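Local coordinates for protein copper-transporting ATPase (Sulfolobus solfataricus, PDB 2YJ6) that probably uses ATP hydrolysis to drive copper across the cell membrane, represented here by its catalytic, nucleotide-binding portion, at residues Ile28-Phe33 with Gly152-Ile157; Thr47-Asp52 with Ala129-Ser134; Val88-Glu93 with Arg100-Asp105; Leu202-Gly207 with Val219-Gly224. The protein carries 1 engineered substitution. All coordinates share one frame; numbering follows the deposited sequence.

Contact 1: Ile28-Phe33 with Gly152-Ile157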
loop_
_atom_site.group_PDB
_atom_site.type_symbol
_atom_site.label_atom_id
_atom_site.label_comp_id
_atom_site.label_asym_id
_atom_site.label_seq_id
_atom_site.Cartn_x
_atom_site.Cartn_y
_atom_site.Cartn_z
ATOM N N ILE A 28 4.085 -23.300 8.522
ATOM C CA ILE A 28 4.559 -21.925 8.359
ATOM C C ILE A 28 5.483 -21.499 9.507
ATOM O O ILE A 28 5.160 -21.698 10.680
ATOM C CB ILE A 28 3.376 -20.912 8.295
ATOM C CG1 ILE A 28 2.488 -21.184 7.082
ATOM C CG2 ILE A 28 3.895 -19.490 8.203
ATOM C CD1 ILE A 28 3.183 -20.931 5.767
ATOM N N ASP A 29 6.623 -20.898 9.181
ATOM C CA ASP A 29 7.454 -20.319 10.234
ATOM C C ASP A 29 7.708 -18.812 10.077
ATOM O O ASP A 29 8.293 -18.200 10.971
ATOM C CB ASP A 29 8.782 -21.063 10.347
ATOM C CG ASP A 29 9.615 -20.948 9.095
ATOM O OD1 ASP A 29 10.223 -19.874 8.902
ATOM O OD2 ASP A 29 9.669 -21.926 8.314
ATOM N N THR A 30 7.265 -18.224 8.957
ATOM C CA THR A 30 7.528 -16.808 8.658
ATOM C C THR A 30 6.307 -16.027 8.148
ATOM O O THR A 30 5.598 -16.481 7.258
ATOM C CB THR A 30 8.680 -16.648 7.643
ATOM O OG1 THR A 30 9.856 -17.298 8.138
ATOM C CG2 THR A 30 8.996 -15.182 7.408
ATOM N N ILE A 31 6.084 -14.850 8.726
ATOM C CA ILE A 31 4.998 -13.962 8.325
ATOM C C ILE A 31 5.549 -12.700 7.660
ATOM O O ILE A 31 6.325 -11.965 8.279
ATOM C CB ILE A 31 4.214 -13.465 9.538
ATOM C CG1 ILE A 31 3.957 -14.605 10.533
ATOM C CG2 ILE A 31 2.928 -12.775 9.083
ATOM C CD1 ILE A 31 2.754 -15.469 10.185
ATOM N N ILE A 32 5.137 -12.440 6.422
ATOM C CA ILE A 32 5.583 -11.250 5.695
ATOM C C ILE A 32 4.443 -10.302 5.328
ATOM O O ILE A 32 3.478 -10.693 4.684
ATOM C CB ILE A 32 6.334 -11.606 4.417
ATOM C CG1 ILE A 32 7.634 -12.330 4.770
ATOM C CG2 ILE A 32 6.599 -10.332 3.602
ATOM C CD1 ILE A 32 8.466 -12.715 3.581
ATOM N N PHE A 33 4.566 -9.055 5.764
ATOM C CA PHE A 33 3.591 -8.020 5.451
ATOM C C PHE A 33 4.085 -7.107 4.332
ATOM O O PHE A 33 5.162 -6.508 4.430
ATOM C CB PHE A 33 3.288 -7.171 6.694
ATOM C CG PHE A 33 2.497 -7.894 7.747
ATOM C CD1 PHE A 33 3.134 -8.666 8.710
ATOM C CD2 PHE A 33 1.118 -7.810 7.768
ATOM C CE1 PHE A 33 2.397 -9.347 9.677
ATOM C CE2 PHE A 33 0.380 -8.477 8.733
ATOM C CZ PHE A 33 1.011 -9.249 9.691
ATOM N N GLY A 152 7.100 -19.494 17.186
ATOM C CA GLY A 152 8.328 -18.728 17.209
ATOM C C GLY A 152 8.423 -17.902 15.947
ATOM O O GLY A 152 9.520 -17.649 15.441
ATOM N N LEU A 153 7.259 -17.476 15.455
ATOM C CA LEU A 153 7.133 -16.832 14.144
ATOM C C LEU A 153 8.100 -15.675 13.881
ATOM O O LEU A 153 8.182 -14.744 14.664
ATOM C CB LEU A 153 5.692 -16.355 13.921
ATOM C CG LEU A 153 4.751 -17.273 13.126
ATOM C CD1 LEU A 153 5.480 -18.502 12.608
ATOM C CD2 LEU A 153 3.519 -17.668 13.928
ATOM N N LYS A 154 8.815 -15.746 12.762
ATOM C CA LYS A 154 9.607 -14.624 12.266
ATOM C C LYS A 154 8.715 -13.613 11.521
ATOM O O LYS A 154 7.937 -13.988 10.646
ATOM C CB LYS A 154 10.705 -15.138 11.337
ATOM C CG LYS A 154 11.614 -14.066 10.801
ATOM C CD LYS A 154 12.445 -14.588 9.629
ATOM C CE LYS A 154 13.630 -15.433 10.076
ATOM N NZ LYS A 154 14.838 -14.599 10.350
ATOM N N ILE A 155 8.823 -12.335 11.866
ATOM C CA ILE A 155 7.983 -11.308 11.240
ATOM C C ILE A 155 8.789 -10.247 10.474
ATOM O O ILE A 155 9.807 -9.747 10.963
ATOM C CB ILE A 155 7.040 -10.662 12.255
ATOM C CG1 ILE A 155 6.209 -11.746 12.947
ATOM C CG2 ILE A 155 6.138 -9.638 11.579
ATOM C CD1 ILE A 155 5.166 -11.211 13.886
ATOM N N ILE A 156 8.325 -9.921 9.267
ATOM C CA ILE A 156 9.092 -9.106 8.331
ATOM C C ILE A 156 8.211 -8.114 7.582
ATOM O O ILE A 156 7.087 -8.438 7.183
ATOM C CB ILE A 156 9.823 -9.994 7.298
ATOM C CG1 ILE A 156 10.850 -10.894 7.990
ATOM C CG2 ILE A 156 10.510 -9.138 6.239
ATOM C CD1 ILE A 156 11.569 -11.840 7.053
ATOM N N ILE A 157 8.720 -6.902 7.387
ATOM C CA ILE A 157 7.968 -5.882 6.652
ATOM C C ILE A 157 8.642 -5.519 5.338
ATOM O O ILE A 157 9.842 -5.248 5.300
ATOM C CB ILE A 157 7.740 -4.616 7.498
ATOM C CG1 ILE A 157 6.853 -4.956 8.695
ATOM C CG2 ILE A 157 7.114 -3.513 6.663
ATOM C CD1 ILE A 157 6.460 -3.779 9.516
#
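Ile28 O meets the methyl Leu153 CD1 at 3.7 Å, just before two neighbouring parallel strands of the central sheet of the haloacid dehalogenase (HAD) fold begin. At Asp29 the backbone O accepts Lys154 N at 3.1 Å, while Leu153 CD1 crowds the same oxygen. Thr30 sits beside Lys154, its CG2 3.6 Å from Lys154 O; OG1, beside its own backbone N (chi1 -56°), reaches back to Asp29 OD1 from above the carboxylate plane. A valine here would probably leave that carboxylate oxygen without its hydroxyl partner. Ile31 N meets Lys154 O nearly end-on to the carbonyl (2.8 Å), and Ile31 O takes Ile156 N. Ile31 CG1 lies 3.8 Å from Leu153 CG, on the face of Ile155 and Phe33. Ile32 goes to the other face, CG1 flanking Ile156 CB. Phe33 N closes on Ile156 O, and its ring presents an edge to Ile155 CG2. The polar backbone is thus paired within the sheet, with largely apolar side chains on both faces, leading towards Lys35 and Ser159, both seen to bind ATP in this protein.

Contact 2: Thr47-Asp52 with Ala129-Ser134. With A99 (5'-O-[(S)-hydroxy{[(R)-hydroxy({(S)-hydroxy[(1S)-1-(2-nitrophenyl)ethoxy]phosphoryl}oxy)phosphoryl]oxy}phosphoryl]adenosine), chain C.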
loop_
_atom_site.group_PDB
_atom_site.type_symbol
_atom_site.label_atom_id
_atom_site.label_comp_id
_atom_site.label_asym_id
_atom_site.label_seq_id
_atom_site.Cartn_x
_atom_site.Cartn_y
_atom_site.Cartn_z
ATOM N N THR A 47 -0.240 16.000 3.867
ATOM C CA THR A 47 0.148 16.423 5.220
ATOM C C THR A 47 0.768 17.828 5.284
ATOM O O THR A 47 0.832 18.427 6.353
ATOM C CB THR A 47 1.079 15.394 5.904
ATOM O OG1 THR A 47 2.317 15.306 5.191
ATOM C CG2 THR A 47 0.414 14.012 5.919
ATOM N N GLN A 48 1.214 18.336 4.136
ATOM C CA GLN A 48 1.793 19.678 4.024
ATOM C C GLN A 48 1.748 20.181 2.565
ATOM O O GLN A 48 2.043 19.433 1.629
ATOM C CB GLN A 48 3.247 19.676 4.557
ATOM C CG GLN A 48 3.997 21.018 4.457
ATOM C CD GLN A 48 5.459 20.931 4.924
ATOM O OE1 GLN A 48 5.749 20.911 6.130
ATOM N NE2 GLN A 48 6.383 20.883 3.965
ATOM N N PHE A 49 1.363 21.443 2.384
ATOM C CA PHE A 49 1.532 22.157 1.119
ATOM C C PHE A 49 2.353 23.430 1.302
ATOM O O PHE A 49 2.059 24.243 2.175
ATOM C CB PHE A 49 0.183 22.537 0.512
ATOM C CG PHE A 49 0.287 23.413 -0.727
ATOM C CD1 PHE A 49 0.781 22.904 -1.920
ATOM C CD2 PHE A 49 -0.162 24.741 -0.703
ATOM C CE1 PHE A 49 0.856 23.724 -3.081
ATOM C CE2 PHE A 49 -0.085 25.562 -1.851
ATOM C CZ PHE A 49 0.419 25.052 -3.035
ATOM N N ILE A 50 3.374 23.611 0.473
ATOM C CA ILE A 50 4.103 24.870 0.462
ATOM C C ILE A 50 3.918 25.614 -0.852
ATOM O O ILE A 50 4.340 25.127 -1.884
ATOM C CB ILE A 50 5.611 24.667 0.645
ATOM C CG1 ILE A 50 5.899 23.760 1.845
ATOM C CG2 ILE A 50 6.315 26.038 0.770
ATOM C CD1 ILE A 50 7.123 24.164 2.602
ATOM N N GLY A 51 3.326 26.806 -0.784
ATOM C CA GLY A 51 3.149 27.683 -1.936
ATOM C C GLY A 51 1.934 28.574 -1.669
ATOM O O GLY A 51 1.335 28.490 -0.595
ATOM N N ASP A 52 1.543 29.425 -2.614
ATOM C CA ASP A 52 0.343 30.237 -2.373
ATOM C C ASP A 52 -0.893 29.697 -3.091
ATOM O O ASP A 52 -0.796 28.715 -3.854
ATOM C CB ASP A 52 0.559 31.705 -2.726
ATOM C CG ASP A 52 0.635 31.938 -4.218
ATOM O OD1 ASP A 52 0.097 31.106 -4.991
ATOM O OD2 ASP A 52 1.240 32.954 -4.619
ATOM N N ALA A 129 6.073 25.199 -6.057
ATOM C CA ALA A 129 5.316 24.737 -4.886
ATOM C C ALA A 129 5.523 23.240 -4.702
ATOM O O ALA A 129 5.968 22.575 -5.629
ATOM C CB ALA A 129 3.822 25.062 -5.036
ATOM N N SER A 130 5.226 22.710 -3.511
ATOM C CA SER A 130 5.358 21.263 -3.247
ATOM C C SER A 130 4.341 20.736 -2.230
ATOM O O SER A 130 3.728 21.511 -1.462
ATOM C CB SER A 130 6.790 20.906 -2.797
ATOM O OG SER A 130 7.179 21.665 -1.661
ATOM N N PHE A 131 4.158 19.420 -2.241
ATOM C CA PHE A 131 3.310 18.725 -1.274
ATOM C C PHE A 131 4.082 17.602 -0.563
ATOM O O PHE A 131 5.002 17.008 -1.118
ATOM C CB PHE A 131 2.135 18.019 -1.955
ATOM C CG PHE A 131 1.134 18.913 -2.626
ATOM C CD1 PHE A 131 1.297 19.294 -3.950
ATOM C CD2 PHE A 131 -0.028 19.275 -1.972
ATOM C CE1 PHE A 131 0.365 20.079 -4.582
ATOM C CE2 PHE A 131 -0.982 20.067 -2.597
ATOM C CZ PHE A 131 -0.795 20.462 -3.916
ATOM N N ASN A 132 3.662 17.289 0.657
ATOM C CA ASN A 132 4.014 16.029 1.293
ATOM C C ASN A 132 2.758 15.206 1.505
ATOM O O ASN A 132 1.748 15.712 1.993
ATOM C CB ASN A 132 4.719 16.249 2.626
ATOM C CG ASN A 132 6.134 16.725 2.450
ATOM O OD1 ASN A 132 6.844 16.251 1.564
ATOM N ND2 ASN A 132 6.550 17.679 3.273
ATOM N N ILE A 133 2.845 13.926 1.156
ATOM C CA ILE A 133 1.702 13.024 1.121
ATOM C C ILE A 133 1.966 11.773 1.953
ATOM O O ILE A 133 3.065 11.218 1.892
ATOM C CB ILE A 133 1.411 12.630 -0.336
ATOM C CG1 ILE A 133 0.862 13.845 -1.079
ATOM C CG2 ILE A 133 0.443 11.469 -0.401
ATOM C CD1 ILE A 133 0.612 13.610 -2.532
ATOM N N SER A 134 0.966 11.348 2.729
ATOM C CA SER A 134 1.090 10.171 3.603
ATOM C C SER A 134 -0.105 9.212 3.550
ATOM O O SER A 134 -1.168 9.551 3.034
ATOM C CB SER A 134 1.305 10.591 5.058
ATOM O OG SER A 134 2.503 11.331 5.199
HETATM C "C'" A99 C . 0.506 6.291 -3.731
HETATM N N1 A99 C . 0.128 13.452 -9.989
HETATM C C2 A99 C . 1.306 13.722 -9.395
HETATM N N3 A99 C . 2.292 12.822 -9.285
HETATM C C4 A99 C . 2.144 11.567 -9.792
HETATM C C5 A99 C . 0.880 11.201 -10.452
HETATM C C6 A99 C . -0.167 12.245 -10.530
HETATM N N6 A99 C . -1.368 12.012 -11.124
HETATM N N7 A99 C . 1.004 9.919 -10.843
HETATM C C8 A99 C . 2.236 9.499 -10.464
HETATM N N9 A99 C . 2.911 10.475 -9.832
HETATM P PA A99 C . 3.350 5.126 -9.758
HETATM P PB A99 C . 2.153 4.467 -7.320
HETATM P PG A99 C . 2.720 4.982 -4.590
HETATM O "O'L" A99 C . 1.868 7.316 -1.507
HETATM O "O'M" A99 C . 0.782 7.552 0.296
HETATM C "C1'" A99 C . -0.674 5.329 -0.188
HETATM O O1A A99 C . 4.497 4.306 -9.213
HETATM C C1B A99 C . 4.287 10.371 -9.304
HETATM O O1B A99 C . 0.681 4.113 -7.287
HETATM O O1G A99 C . 2.057 3.634 -4.404
HETATM C "C2'" A99 C . 0.038 5.997 -1.172
HETATM N "N2'" A99 C . 0.937 6.996 -0.784
HETATM O "O2'" A99 C . 5.256 10.552 -7.123
HETATM O O2A A99 C . 2.544 4.633 -10.933
HETATM C C2B A99 C . 4.243 9.872 -7.874
HETATM O O2B A99 C . 3.202 3.375 -7.353
HETATM O O2G A99 C . 1.934 6.093 -3.707
HETATM C "C3'" A99 C . -0.189 5.630 -2.595
HETATM O "O3'" A99 C . 5.242 7.942 -6.804
HETATM O O3A A99 C . 2.338 5.460 -8.566
HETATM C C3B A99 C . 4.544 8.393 -7.972
HETATM O O3B A99 C . 2.479 5.485 -6.104
HETATM O O3G A99 C . 4.200 5.109 -4.290
HETATM C "C4'" A99 C . -1.117 4.639 -2.884
HETATM O "O4'" A99 C . 5.005 9.392 -10.070
HETATM C C4B A99 C . 5.393 8.293 -9.234
HETATM C "C5'" A99 C . -1.797 3.991 -1.861
HETATM O "O5'" A99 C . 3.858 6.621 -10.073
HETATM C C5B A99 C . 5.241 6.961 -9.963
HETATM C "C6'" A99 C . -1.578 4.336 -0.534
HETATM C "CM'" A99 C . -0.143 5.820 -5.031
#
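Asn132 O faces both Thr47 and Gln48, a classic beta bulge at one edge of the six-stranded antiparallel sheet of the nucleotide-binding domain. This oxygen collects three donors: Thr47 N firmly at 2.7 Å, Thr47 OG1 weakly at 3.3 Å, and Gln48 N, also weakly. Thr47 OG1 stands between its backbone N and carbonyl carbon (chi1 64°), which holds it against Asn132 CB as well as O, and Thr47 CG2 turns to Ser134 OG. In the other direction Asn132 N donates to Gln48 O. The side chains of Asn132 and Gln48 run side by side on the same face, their amide planes 47° apart; Asn132 ND2 and Gln48 NE2 approach as two donors and make no bond, whereas Asn132 OD1 is weakly bonded by Asp118 N.

On the other face Phe49 is the main apolar element. Its CG is anti to the backbone N (chi1 174°), which sets CD1 over one face of the Phe131 ring, 3.4 Å above the plane; the two rings meet obliquely, with centroids 4.8 Å apart. Phe49 CE1 also touches Ala129 CB, and Leu56 and Tyr77 from helices 53-63 and 69-80 pack against this ring. The strand 126-134 continues to the ligand, where Ile133 CG2 lies 4.0 Å from the nitro oxygen O'M of A99.

Contact 3: Val88-Glu93 with Arg100-Asp105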
loop_
_atom_site.group_PDB
_atom_site.type_symbol
_atom_site.label_atom_id
_atom_site.label_comp_id
_atom_site.label_asym_id
_atom_site.label_seq_id
_atom_site.Cartn_x
_atom_site.Cartn_y
_atom_site.Cartn_z
ATOM N N VAL A 88 -9.133 23.409 -17.918
ATOM C CA VAL A 88 -7.836 22.972 -18.426
ATOM C C VAL A 88 -7.897 22.514 -19.898
ATOM O O VAL A 88 -8.949 22.085 -20.376
ATOM C CB VAL A 88 -7.296 21.805 -17.563
ATOM C CG1 VAL A 88 -6.039 21.206 -18.178
ATOM C CG2 VAL A 88 -7.060 22.274 -16.121
ATOM N N LYS A 89 -6.766 22.605 -20.602
ATOM C CA LYS A 89 -6.638 22.065 -21.960
ATOM C C LYS A 89 -5.427 21.144 -22.080
ATOM O O LYS A 89 -4.680 20.943 -21.121
ATOM C CB LYS A 89 -6.512 23.187 -22.992
ATOM C CG LYS A 89 -7.408 24.371 -22.715
ATOM C CD LYS A 89 -7.383 25.353 -23.866
ATOM C CE LYS A 89 -8.509 25.053 -24.847
ATOM N NZ LYS A 89 -9.845 25.163 -24.195
ATOM N N ASP A 90 -5.245 20.595 -23.273
ATOM C CA ASP A 90 -4.116 19.721 -23.585
ATOM C C ASP A 90 -3.660 18.818 -22.441
ATOM O O ASP A 90 -2.468 18.547 -22.279
ATOM C CB ASP A 90 -2.946 20.535 -24.134
ATOM C CG ASP A 90 -3.278 21.203 -25.460
ATOM O OD1 ASP A 90 -4.184 20.705 -26.167
ATOM O OD2 ASP A 90 -2.639 22.224 -25.797
ATOM N N PHE A 91 -4.617 18.330 -21.663
ATOM C CA PHE A 91 -4.295 17.474 -20.539
ATOM C C PHE A 91 -3.481 16.261 -20.983
ATOM O O PHE A 91 -3.662 15.759 -22.083
ATOM C CB PHE A 91 -5.579 17.018 -19.840
ATOM C CG PHE A 91 -5.347 15.999 -18.766
ATOM C CD1 PHE A 91 -4.880 16.384 -17.521
ATOM C CD2 PHE A 91 -5.586 14.654 -19.006
ATOM C CE1 PHE A 91 -4.660 15.444 -16.536
ATOM C CE2 PHE A 91 -5.370 13.708 -18.027
ATOM C CZ PHE A 91 -4.904 14.103 -16.788
ATOM N N LYS A 92 -2.591 15.784 -20.121
ATOM C CA LYS A 92 -1.862 14.556 -20.398
ATOM C C LYS A 92 -1.335 13.936 -19.118
ATOM O O LYS A 92 -0.681 14.594 -18.311
ATOM C CB LYS A 92 -0.720 14.802 -21.382
ATOM C CG LYS A 92 0.311 13.681 -21.416
ATOM C CD LYS A 92 1.033 13.606 -22.763
ATOM C CE LYS A 92 1.196 14.978 -23.414
ATOM N NZ LYS A 92 2.092 15.892 -22.646
ATOM N N GLU A 93 -1.643 12.664 -18.930
ATOM C CA GLU A 93 -1.165 11.946 -17.772
ATOM C C GLU A 93 -0.153 10.921 -18.235
ATOM O O GLU A 93 -0.507 9.803 -18.609
ATOM C CB GLU A 93 -2.325 11.269 -17.039
ATOM C CG GLU A 93 -1.929 10.608 -15.724
ATOM C CD GLU A 93 -3.122 10.084 -14.934
ATOM O OE1 GLU A 93 -4.268 10.485 -15.247
ATOM O OE2 GLU A 93 -2.911 9.273 -14.000
ATOM N N ARG A 100 -0.115 16.663 -16.629
ATOM C CA ARG A 100 0.135 17.974 -17.227
ATOM C C ARG A 100 -1.039 18.580 -17.971
ATOM O O ARG A 100 -1.944 17.872 -18.403
ATOM C CB ARG A 100 1.338 17.908 -18.165
ATOM C CG ARG A 100 1.851 19.283 -18.576
ATOM C CD ARG A 100 2.386 19.274 -19.994
ATOM N NE ARG A 100 1.394 18.747 -20.924
ATOM C CZ ARG A 100 1.365 19.042 -22.218
ATOM N NH1 ARG A 100 2.275 19.865 -22.729
ATOM N NH2 ARG A 100 0.426 18.514 -23.001
ATOM N N GLY A 101 -1.005 19.902 -18.133
ATOM C CA GLY A 101 -2.076 20.638 -18.775
ATOM C C GLY A 101 -1.746 22.115 -18.945
ATOM O O GLY A 101 -0.693 22.576 -18.517
ATOM N N LYS A 102 -2.659 22.869 -19.551
ATOM C CA LYS A 102 -2.415 24.279 -19.853
ATOM C C LYS A 102 -3.542 25.165 -19.340
ATOM O O LYS A 102 -4.708 24.799 -19.434
ATOM C CB LYS A 102 -2.236 24.479 -21.363
ATOM C CG LYS A 102 -2.166 25.940 -21.809
ATOM C CD LYS A 102 -2.070 26.064 -23.334
ATOM C CE LYS A 102 -0.746 25.536 -23.887
ATOM N NZ LYS A 102 -0.520 24.083 -23.613
ATOM N N ILE A 103 -3.180 26.326 -18.794
ATOM C CA ILE A 103 -4.135 27.269 -18.210
ATOM C C ILE A 103 -3.644 28.702 -18.362
ATOM O O ILE A 103 -2.519 29.018 -17.991
ATOM C CB ILE A 103 -4.338 27.033 -16.688
ATOM C CG1 ILE A 103 -4.602 25.553 -16.384
ATOM C CG2 ILE A 103 -5.446 27.944 -16.155
ATOM C CD1 ILE A 103 -4.945 25.276 -14.934
ATOM N N SER A 104 -4.496 29.570 -18.893
ATOM C CA SER A 104 -4.134 30.972 -19.089
ATOM C C SER A 104 -2.778 31.113 -19.774
ATOM O O SER A 104 -1.978 31.970 -19.401
ATOM C CB SER A 104 -4.120 31.719 -17.749
ATOM O OG SER A 104 -5.415 31.777 -17.166
ATOM N N ASP A 105 -2.522 30.256 -20.759
ATOM C CA ASP A 105 -1.262 30.272 -21.509
ATOM C C ASP A 105 -0.069 29.645 -20.764
ATOM O O ASP A 105 1.001 29.468 -21.351
ATOM C CB ASP A 105 -0.923 31.698 -21.978
ATOM C CG ASP A 105 -1.807 32.165 -23.138
ATOM O OD1 ASP A 105 -2.023 31.367 -24.078
ATOM O OD2 ASP A 105 -2.285 33.325 -23.108
#
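In the beta hairpin of strands 89-92 and 98-103, Lys89 pairs with Lys102 and Lys92 with Arg100, the register slipping by one residue between them in a beta bulge. Lys89 N and O bond to Lys102 O and N, each at 3.2 Å; Lys102 N comes from above the carbonyl plane of Lys89. Beyond the bulge, Lys92 N reaches Arg100 O at 2.8 Å, while the return bond from Arg100 N is weak. Asp90 sits at the slip: its O takes a weak bond from Arg100 NH2, and its OD2 forms a long salt bridge to Lys102 NZ, 3.6 Å away. The bends of the Arg100 chain at chi2 and chi3 bring its guanidinium over towards Asp90 and Lys92, where Lys92 NZ lies 3.0 Å above one face. The two cationic ends should repel; Asp90 OD2, near but not touching Arg100 NH2, may ease this slightly. On the other side of the hairpin Val88 CG2 packs on Ile103 CD1 at 3.9 Å. Here the sheet rests on helix 53-63, Val88 and Phe91 lying on Val62 and Ile103 on Tyr58, while strand 106-112 continues the sheet next to strand 98-103, with Arg100 lying against Ile107 and Glu109.

Contact 4: Leu202-Gly207 with Val219-Gly224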
loop_
_atom_site.group_PDB
_atom_site.type_symbol
_atom_site.label_atom_id
_atom_site.label_comp_id
_atom_site.label_asym_id
_atom_site.label_seq_id
_atom_site.Cartn_x
_atom_site.Cartn_y
_atom_site.Cartn_z
ATOM N N LEU A 202 4.387 -17.481 4.852
ATOM C CA LEU A 202 3.053 -16.935 4.646
ATOM C C LEU A 202 3.110 -15.407 4.397
ATOM O O LEU A 202 3.717 -14.652 5.176
ATOM C CB LEU A 202 2.140 -17.274 5.817
ATOM C CG LEU A 202 0.686 -16.854 5.576
ATOM C CD1 LEU A 202 -0.285 -17.756 6.312
ATOM C CD2 LEU A 202 0.468 -15.379 5.934
ATOM N N MET A 203 2.498 -14.968 3.301
ATOM C CA MET A 203 2.563 -13.562 2.893
ATOM C C MET A 203 1.178 -12.960 2.679
ATOM O O MET A 203 0.315 -13.591 2.080
ATOM C CB MET A 203 3.405 -13.367 1.620
ATOM C CG MET A 203 3.353 -11.918 1.096
ATOM S SD MET A 203 4.307 -11.508 -0.383
ATOM C CE MET A 203 5.889 -11.165 0.352
ATOM N N ILE A 204 0.991 -11.745 3.197
ATOM C CA ILE A 204 -0.243 -10.975 3.043
ATOM C C ILE A 204 0.026 -9.711 2.201
ATOM O O ILE A 204 0.926 -8.945 2.526
ATOM C CB ILE A 204 -0.793 -10.550 4.421
ATOM C CG1 ILE A 204 -0.934 -11.765 5.342
ATOM C CG2 ILE A 204 -2.132 -9.836 4.277
ATOM C CD1 ILE A 204 -0.505 -11.518 6.762
ATOM N N GLY A 205 -0.742 -9.504 1.132
ATOM C CA GLY A 205 -0.584 -8.327 0.279
ATOM C C GLY A 205 -1.928 -7.841 -0.239
ATOM O O GLY A 205 -2.951 -8.195 0.323
ATOM N N ASP A 206 -1.959 -7.044 -1.302
ATOM C CA ASP A 206 -3.268 -6.710 -1.897
ATOM C C ASP A 206 -3.459 -7.125 -3.370
ATOM O O ASP A 206 -3.689 -8.301 -3.652
ATOM C CB ASP A 206 -3.685 -5.251 -1.633
ATOM C CG ASP A 206 -2.743 -4.243 -2.253
ATOM O OD1 ASP A 206 -2.142 -4.555 -3.302
ATOM O OD2 ASP A 206 -2.614 -3.129 -1.688
ATOM N N GLY A 207 -3.386 -6.181 -4.307
ATOM C CA GLY A 207 -3.567 -6.524 -5.712
ATOM C C GLY A 207 -2.625 -5.845 -6.692
ATOM O O GLY A 207 -2.827 -5.918 -7.910
ATOM N N VAL A 219 2.014 -19.909 1.447
ATOM C CA VAL A 219 0.604 -19.616 1.661
ATOM C C VAL A 219 0.363 -18.121 1.425
ATOM O O VAL A 219 0.944 -17.285 2.108
ATOM C CB VAL A 219 0.132 -19.962 3.094
ATOM C CG1 VAL A 219 -1.288 -19.420 3.334
ATOM C CG2 VAL A 219 0.186 -21.473 3.348
ATOM N N SER A 220 -0.494 -17.797 0.461
ATOM C CA SER A 220 -0.778 -16.413 0.148
ATOM C C SER A 220 -2.118 -15.950 0.718
ATOM O O SER A 220 -3.105 -16.694 0.690
ATOM C CB SER A 220 -0.715 -16.187 -1.368
ATOM O OG SER A 220 -1.520 -17.121 -2.054
ATOM N N VAL A 221 -2.131 -14.718 1.236
ATOM C CA VAL A 221 -3.347 -14.058 1.724
ATOM C C VAL A 221 -3.565 -12.687 1.039
ATOM O O VAL A 221 -2.698 -11.801 1.102
ATOM C CB VAL A 221 -3.324 -13.827 3.257
ATOM C CG1 VAL A 221 -4.619 -13.108 3.719
ATOM C CG2 VAL A 221 -3.121 -15.146 4.032
ATOM N N ALA A 222 -4.723 -12.526 0.404
ATOM C CA ALA A 222 -5.093 -11.268 -0.258
ATOM C C ALA A 222 -6.264 -10.537 0.436
ATOM O O ALA A 222 -7.217 -11.172 0.886
ATOM C CB ALA A 222 -5.441 -11.535 -1.715
ATOM N N MET A 223 -6.190 -9.209 0.514
ATOM C CA MET A 223 -7.301 -8.393 1.033
ATOM C C MET A 223 -8.528 -8.428 0.111
ATOM O O MET A 223 -8.400 -8.603 -1.103
ATOM C CB MET A 223 -6.867 -6.936 1.234
ATOM C CG MET A 223 -5.607 -6.775 2.067
ATOM S SD MET A 223 -5.772 -7.324 3.783
ATOM C CE MET A 223 -7.187 -6.361 4.323
ATOM N N GLY A 224 -9.714 -8.266 0.695
ATOM C CA GLY A 224 -10.958 -8.285 -0.065
ATOM C C GLY A 224 -11.066 -7.130 -1.047
ATOM O O GLY A 224 -11.730 -7.238 -2.082
#
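Met203 N donates to Val219 O at 3.0 Å, and Met203 O takes Val221 N at 2.8 Å, almost straight on to the carbonyl. Gly205 N then finds Val221 O, again end-on, and the ladder finishes with a weak bond from Met223 N to Gly205 O (3.4 Å). Val219 O and Val221 O are also approached by the CA atoms of Leu202 and Ile204. The alternate backbone groups look outward: Leu202 and Ile204 bond to strand 30-34, and Ser220 N is taken by Asp235 OD2. Strand 201-205, helix 211-216 and strand 219-223 form a beta-alpha-beta crossover of the HAD fold. The first strand runs into the GDGxND sequence of P-type ATPases, whose first aspartate binds magnesium in relatives. Here Asp206 OD1 accepts Val208 N, and Asp206 N donates to Asp210 OD2.

On the face of Leu202, Ile204, Val219 and Val221 the side chains are aliphatic. With CG anti to the backbone N (chi1 -174°), the Leu202 fork lies towards the second strand: CD1 meets Val219 CG1 at 3.6 Å and CD2 meets Val221 CG2 at 4.1 Å. An alanine here would probably leave Val219 CG1 and Val221 CG2 without their methyl partners and open a gap on this buried face. Ile204 lies alongside Val221, its CG1 3.8 Å from Val221 CB.

Contacts 1 and 4 belong to one sheet, their centres 13 Å apart, joined where strand 30-34 lies beside strand 201-205: Thr30 O and Leu202 N are 2.9 Å apart, as are Ile32 N and Leu202 O. Contacts 2 and 3 share the other, antiparallel sheet, with centres 21 Å apart and no touch between them. The two pairs lie on opposite sides of the chain's centre, with the centres of contacts 1 and 3 about 47 Å apart. The nucleotide analogue A99 lies between the two pairs: contact 2 touches its nitro group, the side chain of Phe91 in contact 3 is about 7 Å from A99, that of Asp206 in contact 4 also about 7 Å, and that of Ile157 in contact 1 about 14 Å.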